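Local coordinates for protein glycerol dehydrogenase (Bacillus coagulans, PDB 6CSJ) that probably oxidises glycerol and related polyols with NAD as cofactor and, in this double mutant, has acquired D-lactate dehydrogenase activity, at residues L283-A288 with E334-M339; L328-G333 with D346-A351. The protein carries 2 engineered substitutions. All blocks are in the same frame, centred on the assembly; numbering follows the deposited sequence.

Interaction 1: residues L283-A288 with E334-M339; sequences LILEDA and ETIYNM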
ATOM      1  N   LEU A 283       8.847 -16.570   4.629  1.00 19.23           N
ATOM      2  CA  LEU A 283      10.206 -16.933   5.039  1.00 21.20           C
ATOM      3  C   LEU A 283      10.326 -18.403   5.489  1.00 20.89           C
ATOM      4  O   LEU A 283      11.335 -19.054   5.223  1.00 22.08           O
ATOM      5  CB  LEU A 283      10.726 -15.979   6.124  1.00 22.90           C
ATOM      6  CG  LEU A 283      10.881 -14.508   5.727  1.00 26.83           C
ATOM      7  CD1 LEU A 283      11.318 -13.692   6.929  1.00 29.14           C
ATOM      8  CD2 LEU A 283      11.861 -14.326   4.589  1.00 29.66           C
ATOM      9  N   ILE A 284       9.294 -18.912   6.154  1.00 18.03           N
ATOM     10  CA  ILE A 284       9.211 -20.336   6.487  1.00 22.15           C
ATOM     11  C   ILE A 284       9.078 -21.169   5.198  1.00 20.74           C
ATOM     12  O   ILE A 284       9.798 -22.146   5.013  1.00 16.56           O
ATOM     13  CB  ILE A 284       8.015 -20.653   7.423  1.00 24.01           C
ATOM     14  CG1 ILE A 284       8.075 -19.832   8.724  1.00 26.68           C
ATOM     15  CG2 ILE A 284       7.965 -22.144   7.741  1.00 22.04           C
ATOM     16  CD1 ILE A 284       9.347 -19.963   9.509  1.00 26.05           C
ATOM     17  N   LEU A 285       8.173 -20.753   4.312  1.00 21.73           N
ATOM     18  CA  LEU A 285       7.914 -21.450   3.050  1.00 21.66           C
ATOM     19  C   LEU A 285       9.185 -21.620   2.203  1.00 22.10           C
ATOM     20  O   LEU A 285       9.481 -22.720   1.740  1.00 21.56           O
ATOM     21  CB  LEU A 285       6.821 -20.715   2.258  1.00 22.46           C
ATOM     22  CG  LEU A 285       6.398 -21.271   0.890  1.00 20.69           C
ATOM     23  CD1 LEU A 285       5.825 -22.672   0.998  1.00 18.44           C
ATOM     24  CD2 LEU A 285       5.402 -20.317   0.249  1.00 21.17           C
ATOM     25  N   GLU A 286       9.932 -20.534   2.018  1.00 24.39           N
ATOM     26  CA  GLU A 286      11.219 -20.577   1.276  1.00 26.68           C
ATOM     27  C   GLU A 286      12.386 -21.053   2.157  1.00 23.66           C
ATOM     28  O   GLU A 286      13.492 -21.232   1.668  1.00 20.78           O
ATOM     29  CB  GLU A 286      11.552 -19.227   0.594  1.00 26.51           C
ATOM     30  CG  GLU A 286      11.741 -18.013   1.502  1.00 28.60           C
ATOM     31  CD  GLU A 286      12.166 -16.751   0.715  1.00 31.47           C
ATOM     32  OE1 GLU A 286      13.369 -16.641   0.415  1.00 32.48           O
ATOM     33  OE2 GLU A 286      11.342 -15.847   0.414  1.00 38.28           O
ATOM     34  N   ASP A 287      12.113 -21.244   3.448  1.00 25.07           N
ATOM     35  CA  ASP A 287      13.081 -21.677   4.447  1.00 23.57           C
ATOM     36  C   ASP A 287      14.284 -20.744   4.477  1.00 23.38           C
ATOM     37  O   ASP A 287      15.432 -21.176   4.370  1.00 24.72           O
ATOM     38  CB  ASP A 287      13.476 -23.143   4.235  1.00 24.71           C
ATOM     39  CG  ASP A 287      14.346 -23.686   5.379  1.00 28.31           C
ATOM     40  OD1 ASP A 287      14.028 -23.432   6.564  1.00 30.09           O
ATOM     41  OD2 ASP A 287      15.365 -24.349   5.096  1.00 24.08           O
ATOM     42  N   ALA A 288      14.004 -19.451   4.631  1.00 23.32           N
ATOM     43  CA  ALA A 288      15.045 -18.440   4.776  1.00 23.11           C
ATOM     44  C   ALA A 288      15.900 -18.768   6.003  1.00 22.41           C
ATOM     45  O   ALA A 288      15.419 -19.455   6.919  1.00 18.43           O
ATOM     46  CB  ALA A 288      14.423 -17.054   4.923  1.00 22.83           C
ATOM     47  N   GLU A 334      -3.144 -16.666  -8.313  1.00 24.33           N
ATOM     48  CA  GLU A 334      -2.497 -16.020  -7.160  1.00 24.82           C
ATOM     49  C   GLU A 334      -0.992 -15.806  -7.351  1.00 23.43           C
ATOM     50  O   GLU A 334      -0.332 -16.512  -8.116  1.00 20.71           O
ATOM     51  CB  GLU A 334      -2.780 -16.747  -5.825  1.00 26.45           C
ATOM     52  CG  GLU A 334      -4.025 -16.251  -5.079  1.00 27.40           C
ATOM     53  CD  GLU A 334      -3.868 -14.842  -4.504  1.00 32.89           C
ATOM     54  OE1 GLU A 334      -2.838 -14.180  -4.779  1.00 30.02           O
ATOM     55  OE2 GLU A 334      -4.777 -14.388  -3.767  1.00 32.61           O
ATOM     56  N   THR A 335      -0.472 -14.821  -6.620  1.00 22.38           N
ATOM     57  CA  THR A 335       0.928 -14.414  -6.724  1.00 20.95           C
ATOM     58  C   THR A 335       1.896 -15.395  -6.048  1.00 20.00           C
ATOM     59  O   THR A 335       3.113 -15.333  -6.293  1.00 19.47           O
ATOM     60  CB  THR A 335       1.126 -12.991  -6.136  1.00 21.64           C
ATOM     61  OG1 THR A 335       0.817 -12.993  -4.732  1.00 18.95           O
ATOM     62  CG2 THR A 335       0.218 -11.975  -6.856  1.00 20.24           C
ATOM     63  N   ILE A 336       1.367 -16.313  -5.236  1.00 16.85           N
ATOM     64  CA  ILE A 336       2.184 -17.349  -4.603  1.00 18.67           C
ATOM     65  C   ILE A 336       2.985 -18.201  -5.595  1.00 18.23           C
ATOM     66  O   ILE A 336       4.037 -18.716  -5.241  1.00 21.17           O
ATOM     67  CB  ILE A 336       1.333 -18.261  -3.686  1.00 17.44           C
ATOM     68  CG1 ILE A 336       2.208 -18.955  -2.643  1.00 17.27           C
ATOM     69  CG2 ILE A 336       0.494 -19.242  -4.492  1.00 17.90           C
ATOM     70  CD1 ILE A 336       1.461 -19.279  -1.362  1.00 18.73           C
ATOM     71  N   TYR A 337       2.505 -18.319  -6.829  1.00 16.80           N
ATOM     72  CA  TYR A 337       3.220 -19.074  -7.859  1.00 19.77           C
ATOM     73  C   TYR A 337       4.436 -18.359  -8.439  1.00 20.66           C
ATOM     74  O   TYR A 337       5.116 -18.923  -9.290  1.00 20.90           O
ATOM     75  CB  TYR A 337       2.245 -19.544  -8.967  1.00 20.50           C
ATOM     76  CG  TYR A 337       1.172 -20.437  -8.371  1.00 21.94           C
ATOM     77  CD1 TYR A 337       1.490 -21.715  -7.898  1.00 21.57           C
ATOM     78  CD2 TYR A 337      -0.142 -19.977  -8.202  1.00 19.94           C
ATOM     79  CE1 TYR A 337       0.524 -22.519  -7.302  1.00 22.94           C
ATOM     80  CE2 TYR A 337      -1.108 -20.784  -7.618  1.00 21.89           C
ATOM     81  CZ  TYR A 337      -0.767 -22.047  -7.167  1.00 20.61           C
ATOM     82  OH  TYR A 337      -1.704 -22.833  -6.576  1.00 21.30           O
ATOM     83  N   ASN A 338       4.718 -17.132  -7.980  1.00 21.29           N
ATOM     84  CA  ASN A 338       5.985 -16.458  -8.310  1.00 20.97           C
ATOM     85  C   ASN A 338       7.160 -16.933  -7.456  1.00 21.05           C
ATOM     86  O   ASN A 338       8.300 -16.542  -7.725  1.00 22.30           O
ATOM     87  CB  ASN A 338       5.855 -14.938  -8.202  1.00 21.49           C
ATOM     88  CG  ASN A 338       5.017 -14.341  -9.310  1.00 22.90           C
ATOM     89  OD1 ASN A 338       4.912 -14.896 -10.413  1.00 27.38           O
ATOM     90  ND2 ASN A 338       4.422 -13.190  -9.026  1.00 21.34           N
ATOM     91  N   MET A 339       6.896 -17.756  -6.436  1.00 20.55           N
ATOM     92  CA  MET A 339       7.973 -18.437  -5.709  1.00 20.89           C
ATOM     93  C   MET A 339       8.771 -19.316  -6.690  1.00 18.64           C
ATOM     94  O   MET A 339       8.185 -19.898  -7.605  1.00 16.20           O
ATOM     95  CB  MET A 339       7.406 -19.290  -4.572  1.00 22.53           C
ATOM     96  CG  MET A 339       6.688 -18.528  -3.453  1.00 24.63           C
ATOM     97  SD  MET A 339       7.586 -17.155  -2.706  1.00 25.46           S
ATOM     98  CE  MET A 339       8.883 -18.019  -1.801  1.00 25.52           C
TER
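The carboxylate of E286 is held on both oxygens by residues outside the contact with M339. OE1 forms a salt bridge with R180, and R184 adds a long, weak ion pair. OE2 accepts a hydrogen bond from Q282 of helix 271-285, four residues earlier. The two arginines would be expected to favour the ionised carboxylate. Nearer the backbone, CB of E286 meets M339. The methyl CE of M339 lies 3.8 Å from CB of E286. It is also 4.0 Å from OE2 of E286, so it lies against the flank of the glutamate. The two side chains cross at about a right angle. M339 is folded rather than extended, bent at both chi2 (-52°) and chi3 (-70°), and this brings CE round to the glutamate. L285 adds a looser apolar contact through one methyl. Its CD2 is 4.3 Å from CG of M339 and 4.4 Å from CD1 of I336. No hydrogen bond crosses between the two segments. Each backbone is tied within itself. M339 N bonds to I336 O at 3.2 Å, closing the end of the 3-10 turn 335-338. In segment 283-288, A288 N reaches L283 O at 2.8 Å and D287 N reaches I284 O at 2.9 Å. With D287 at positive phi, this is a Schellman motif. The contact thus packs the C-terminal end of helix 271-285 against a 3-10 turn in the helical part of an iron-containing alcohol dehydrogenase fold.

Interaction 2: residues L328-G333 with D346-A351; sequences LSCAEG and DLVYAA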
ATOM      1  N   LEU A 328      -7.270 -20.841  -0.439  1.00 23.34           N
ATOM      2  CA  LEU A 328      -7.502 -19.532  -1.053  1.00 24.91           C
ATOM      3  C   LEU A 328      -6.187 -18.849  -1.455  1.00 22.55           C
ATOM      4  O   LEU A 328      -6.132 -18.197  -2.505  1.00 29.65           O
ATOM      5  CB  LEU A 328      -8.349 -18.625  -0.141  1.00 23.52           C
ATOM      6  CG  LEU A 328      -8.838 -17.274  -0.705  1.00 23.00           C
ATOM      7  CD1 LEU A 328      -9.549 -17.375  -2.044  1.00 21.85           C
ATOM      8  CD2 LEU A 328      -9.759 -16.623   0.329  1.00 23.03           C
ATOM      9  N   SER A 329      -5.139 -19.018  -0.645  1.00 20.98           N
ATOM     10  CA  SER A 329      -3.805 -18.477  -0.974  1.00 21.36           C
ATOM     11  C   SER A 329      -3.243 -19.072  -2.264  1.00 21.16           C
ATOM     12  O   SER A 329      -2.492 -18.404  -2.966  1.00 20.93           O
ATOM     13  CB  SER A 329      -2.806 -18.725   0.163  1.00 22.57           C
ATOM     14  OG  SER A 329      -3.257 -18.209   1.401  1.00 22.29           O
ATOM     15  N   CYS A 330      -3.603 -20.328  -2.552  1.00 25.42           N
ATOM     16  CA  CYS A 330      -3.151 -21.057  -3.747  1.00 27.62           C
ATOM     17  C   CYS A 330      -4.138 -21.077  -4.930  1.00 33.32           C
ATOM     18  O   CYS A 330      -3.930 -21.840  -5.876  1.00 32.91           O
ATOM     19  CB  CYS A 330      -2.799 -22.497  -3.358  1.00 23.38           C
ATOM     20  SG  CYS A 330      -1.471 -22.612  -2.137  1.00 22.38           S
ATOM     21  N   ALA A 331      -5.181 -20.238  -4.902  1.00 32.77           N
ATOM     22  CA  ALA A 331      -6.138 -20.135  -6.021  1.00 33.18           C
ATOM     23  C   ALA A 331      -5.446 -19.850  -7.341  1.00 29.72           C
ATOM     24  O   ALA A 331      -4.409 -19.209  -7.357  1.00 31.35           O
ATOM     25  CB  ALA A 331      -7.184 -19.050  -5.746  1.00 29.77           C
ATOM     26  N   GLU A 332      -6.074 -20.263  -8.442  1.00 34.76           N
ATOM     27  CA  GLU A 332      -5.458 -20.201  -9.787  1.00 43.99           C
ATOM     28  C   GLU A 332      -4.440 -19.126 -10.174  1.00 41.26           C
ATOM     29  O   GLU A 332      -3.274 -19.480 -10.389  1.00 45.49           O
ATOM     30  CB  GLU A 332      -6.529 -20.309 -10.906  1.00 51.19           C
ATOM     31  CG  GLU A 332      -5.993 -20.735 -12.251  1.00 54.95           C
ATOM     32  CD  GLU A 332      -7.003 -21.486 -13.144  1.00 64.36           C
ATOM     33  OE1 GLU A 332      -7.362 -22.611 -12.747  1.00 56.71           O
ATOM     34  OE2 GLU A 332      -7.404 -20.949 -14.195  1.00 67.58           O
ATOM     35  N   GLY A 333      -4.821 -17.850 -10.282  1.00 30.95           N
ATOM     36  CA  GLY A 333      -3.885 -16.795 -10.653  1.00 30.56           C
ATOM     37  C   GLY A 333      -3.168 -16.083  -9.511  1.00 24.40           C
ATOM     38  O   GLY A 333      -2.656 -14.980  -9.703  1.00 18.38           O
ATOM     39  N   ASP A 346      -0.974 -27.866   1.088  1.00 28.62           N
ATOM     40  CA  ASP A 346      -0.304 -28.516   2.236  1.00 28.29           C
ATOM     41  C   ASP A 346       0.945 -27.769   2.669  1.00 21.82           C
ATOM     42  O   ASP A 346       1.178 -27.592   3.848  1.00 18.40           O
ATOM     43  CB  ASP A 346       0.097 -29.968   1.909  1.00 33.68           C
ATOM     44  CG  ASP A 346      -1.054 -30.946   1.994  1.00 35.39           C
ATOM     45  OD1 ASP A 346      -2.194 -30.545   2.295  1.00 40.67           O
ATOM     46  OD2 ASP A 346      -0.816 -32.141   1.752  1.00 50.48           O
ATOM     47  N   LEU A 347       1.742 -27.346   1.691  1.00 21.67           N
ATOM     48  CA  LEU A 347       3.002 -26.641   1.935  1.00 22.45           C
ATOM     49  C   LEU A 347       2.744 -25.246   2.533  1.00 24.79           C
ATOM     50  O   LEU A 347       3.448 -24.821   3.462  1.00 24.91           O
ATOM     51  CB  LEU A 347       3.798 -26.544   0.635  1.00 23.08           C
ATOM     52  CG  LEU A 347       5.322 -26.445   0.643  1.00 28.57           C
ATOM     53  CD1 LEU A 347       6.027 -27.550   1.426  1.00 26.94           C
ATOM     54  CD2 LEU A 347       5.794 -26.495  -0.819  1.00 31.86           C
ATOM     55  N   VAL A 348       1.715 -24.565   2.021  1.00 23.51           N
ATOM     56  CA  VAL A 348       1.317 -23.245   2.524  1.00 27.56           C
ATOM     57  C   VAL A 348       0.668 -23.345   3.920  1.00 23.72           C
ATOM     58  O   VAL A 348       0.938 -22.511   4.788  1.00 24.91           O
ATOM     59  CB  VAL A 348       0.392 -22.506   1.531  1.00 28.71           C
ATOM     60  CG1 VAL A 348      -0.088 -21.167   2.105  1.00 27.76           C
ATOM     61  CG2 VAL A 348       1.121 -22.296   0.207  1.00 26.13           C
ATOM     62  N   TYR A 349      -0.170 -24.361   4.133  1.00 22.86           N
ATOM     63  CA  TYR A 349      -0.681 -24.682   5.469  1.00 23.45           C
ATOM     64  C   TYR A 349       0.469 -24.854   6.472  1.00 27.54           C
ATOM     65  O   TYR A 349       0.442 -24.276   7.578  1.00 25.41           O
ATOM     66  CB  TYR A 349      -1.531 -25.953   5.432  1.00 23.45           C
ATOM     67  CG  TYR A 349      -2.128 -26.328   6.774  1.00 25.53           C
ATOM     68  CD1 TYR A 349      -3.295 -25.735   7.234  1.00 25.19           C
ATOM     69  CD2 TYR A 349      -1.521 -27.288   7.579  1.00 25.30           C
ATOM     70  CE1 TYR A 349      -3.835 -26.075   8.462  1.00 27.07           C
ATOM     71  CE2 TYR A 349      -2.056 -27.637   8.808  1.00 28.49           C
ATOM     72  CZ  TYR A 349      -3.213 -27.032   9.246  1.00 27.66           C
ATOM     73  OH  TYR A 349      -3.722 -27.373  10.472  1.00 25.40           O
ATOM     74  N   ALA A 350       1.476 -25.637   6.075  1.00 28.23           N
ATOM     75  CA  ALA A 350       2.655 -25.878   6.913  1.00 27.07           C
ATOM     76  C   ALA A 350       3.418 -24.585   7.222  1.00 23.68           C
ATOM     77  O   ALA A 350       3.832 -24.366   8.368  1.00 26.37           O
ATOM     78  CB  ALA A 350       3.582 -26.893   6.259  1.00 26.49           C
ATOM     79  N   ALA A 351       3.588 -23.737   6.207  1.00 21.03           N
ATOM     80  CA  ALA A 351       4.254 -22.433   6.384  1.00 22.17           C
ATOM     81  C   ALA A 351       3.507 -21.495   7.359  1.00 19.53           C
ATOM     82  O   ALA A 351       4.125 -20.858   8.212  1.00 21.59           O
ATOM     83  CB  ALA A 351       4.457 -21.750   5.039  1.00 20.47           C
TER
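V348 meets C330 and S329 with one methyl each, and the contact between 328-333 and 346-351 is apolar. CG2 of V348 lies 3.5 Å from SG of C330, a snug fit. CB of V348 is farther from the same sulfur, at 4.1 Å. The other methyl, CG1, is 4.1 Å from CB of S329. V348 has CG1 opposite its backbone N (chi1 176°) and CG2 beside it, so one methyl faces S329 and the other C330. All three residues are buried.

The polar groups are bonded elsewhere. The hydroxyl OG of S329 hydrogen-bonds to the carbonyl of V325 in its own helix, and more weakly to that of A255. The serine meets V348 through CB. R323 of helix 319-329 bridges to helix 345-365 by a salt bridge to D346 and a cation-pi contact with Y349.

The contact joins the end of helix 319-329 to the first turns of helix 345-365. I256 of helix 252-259 touches both S329 and V348. L347 and A351 of helix 345-365 touch L285 of helix 271-285.

Overall arrangement
Interactions 1 and 2 are adjacent, with centres about 10 Å apart. They lie on the same side of the chain's centre, about 20 and 22 Å from it. Their segments alternate along the chain, and 328-333 runs directly into 334-339. I336 joins the two contacts: its CD1 is 3.4 Å from CG2 of V348, and its CG2 packs 3.5 Å from the carbonyl O of S329. A probable hydrogen bond, 2.5 Å from OH of Y337 to O of C330, ties the 3-10 turn back to the residue that follows helix 319-329. Together they link helices 271-285, 319-329 and 345-365 through the connection that carries the 3-10 turn.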